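Side-chain contact in Abbfa_003403 (Acinetobacter baumannii, PDB 4ZXH), which probably assembles a peptide product as a nonribosomal peptide synthetase with condensation, adenylation, carrier and thioesterase domains: residues 1263-1268 with 1310-1315. Residues are numbered along the deposited sequence; the frame is centred on the assembly and turned at random.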
# COMPACT_ATOMS: atom_id res chain seq x y z
N LEU A 1263 17.87 -46.43 -25.76
CA LEU A 1263 19.02 -45.83 -25.09
C LEU A 1263 18.83 -45.98 -23.59
O LEU A 1263 17.89 -45.41 -23.02
CB LEU A 1263 19.18 -44.35 -25.47
CG LEU A 1263 20.20 -43.55 -24.67
CD1 LEU A 1263 21.59 -44.09 -24.92
CD2 LEU A 1263 20.13 -42.07 -25.04
N LEU A 1264 19.70 -46.78 -22.96
CA LEU A 1264 19.64 -46.93 -21.50
C LEU A 1264 20.77 -46.18 -20.81
O LEU A 1264 21.94 -46.52 -20.97
CB LEU A 1264 19.69 -48.41 -21.12
CG LEU A 1264 19.81 -48.70 -19.62
CD1 LEU A 1264 18.61 -48.21 -18.87
CD2 LEU A 1264 20.02 -50.18 -19.38
N VAL A 1265 20.41 -45.15 -20.05
CA VAL A 1265 21.38 -44.35 -19.32
C VAL A 1265 21.48 -44.88 -17.89
O VAL A 1265 20.51 -44.81 -17.13
CB VAL A 1265 21.00 -42.84 -19.30
CG1 VAL A 1265 21.98 -42.04 -18.49
CG2 VAL A 1265 20.94 -42.28 -20.73
N LYS A 1266 22.62 -45.44 -17.53
CA LYS A 1266 22.75 -46.04 -16.21
C LYS A 1266 23.48 -45.12 -15.24
O LYS A 1266 24.54 -44.56 -15.55
CB LYS A 1266 23.48 -47.38 -16.30
CG LYS A 1266 23.79 -47.98 -14.94
CD LYS A 1266 24.22 -49.43 -15.06
CE LYS A 1266 24.69 -49.96 -13.72
NZ LYS A 1266 25.60 -51.13 -13.92
N ALA A 1267 22.88 -44.95 -14.07
CA ALA A 1267 23.52 -44.25 -12.97
C ALA A 1267 24.66 -45.12 -12.44
O ALA A 1267 24.40 -46.14 -11.81
CB ALA A 1267 22.50 -43.94 -11.89
N LYS A 1268 25.90 -44.74 -12.70
CA LYS A 1268 27.03 -45.64 -12.45
C LYS A 1268 27.44 -45.64 -10.99
O LYS A 1268 28.15 -46.53 -10.54
CB LYS A 1268 28.24 -45.28 -13.34
CG LYS A 1268 29.14 -44.15 -12.82
CD LYS A 1268 30.24 -43.82 -13.83
CE LYS A 1268 30.95 -42.52 -13.48
NZ LYS A 1268 31.74 -41.96 -14.63
N ALA A 1310 21.17 -35.09 -20.76
CA ALA A 1310 20.58 -34.35 -21.88
C ALA A 1310 21.47 -34.43 -23.10
O ALA A 1310 20.99 -34.71 -24.21
CB ALA A 1310 20.34 -32.88 -21.51
N GLN A 1311 22.77 -34.18 -22.90
CA GLN A 1311 23.72 -34.23 -24.00
C GLN A 1311 23.73 -35.60 -24.65
O GLN A 1311 23.80 -35.71 -25.86
CB GLN A 1311 25.12 -33.86 -23.52
CG GLN A 1311 25.33 -32.38 -23.28
CD GLN A 1311 25.56 -31.62 -24.56
OE1 GLN A 1311 24.69 -30.90 -25.03
NE2 GLN A 1311 26.74 -31.79 -25.15
N THR A 1312 23.63 -36.65 -23.84
CA THR A 1312 23.64 -38.02 -24.36
C THR A 1312 22.42 -38.26 -25.23
O THR A 1312 22.53 -38.83 -26.31
CB THR A 1312 23.69 -39.04 -23.24
OG1 THR A 1312 24.95 -38.95 -22.57
CG2 THR A 1312 23.53 -40.42 -23.80
N ILE A 1313 21.27 -37.81 -24.75
CA ILE A 1313 20.02 -37.93 -25.50
C ILE A 1313 20.11 -37.17 -26.81
O ILE A 1313 19.75 -37.70 -27.86
CB ILE A 1313 18.81 -37.41 -24.70
CG1 ILE A 1313 18.55 -38.29 -23.49
CG2 ILE A 1313 17.56 -37.32 -25.58
CD1 ILE A 1313 17.42 -37.80 -22.62
N ASP A 1314 20.61 -35.94 -26.75
CA ASP A 1314 20.69 -35.11 -27.96
C ASP A 1314 21.71 -35.64 -28.98
O ASP A 1314 21.48 -35.54 -30.20
CB ASP A 1314 21.02 -33.66 -27.59
CG ASP A 1314 19.78 -32.87 -27.12
OD1 ASP A 1314 18.64 -33.23 -27.50
OD2 ASP A 1314 19.96 -31.89 -26.36
N GLN A 1315 22.81 -36.21 -28.51
CA GLN A 1315 23.81 -36.77 -29.42
C GLN A 1315 23.36 -38.12 -30.02
O GLN A 1315 23.72 -38.45 -31.15
CB GLN A 1315 25.15 -36.94 -28.70
CG GLN A 1315 25.74 -35.63 -28.19
CD GLN A 1315 27.00 -35.83 -27.36
OE1 GLN A 1315 27.33 -36.95 -26.97
NE2 GLN A 1315 27.71 -34.74 -27.09
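L1263 reaches from its strand toward the helix with one branch: CD2 lies 4.0 Å from CG2 of T1312 and 4.2 Å from CA of I1313. The leucine's first torsion, with CG anti to N (chi1 170°), carries CD2 out to meet the threonine methyl, and the two side chains together bridge segments whose axes come within 10.3 Å at their closest. The side chains of L1263 and T1312 meet at an oblique angle, methyl against methyl. T1312 suits this border because it is two-faced: its CG2 is turned to the strand, while OG1 hydrogen-bonds back to the carbonyl O of A1308 one helical turn earlier, so the hydroxyl is satisfied within the helix. V1265, two residues along and on the same face of the strand, adds a looser touch, CG2 to T1312 CG2 at 4.4 Å; its beta-branched shape fits an extended backbone. I1313 flanks the leucine, its CG1 4.4 Å from L1263 CD2, and continues onto V1161 of the adjacent strand. No hydrogen bond crosses this largely buried contact, apolar where the side chains touch. Strand 1263-1267 and helix 1310-1315 run nearly antiparallel, at 163°; they belong to strand 1262-1267 and C-terminal helix 1303-1316, which packs on the largely parallel central sheet as expected of the alpha/beta-hydrolase fold of the thioesterase domain.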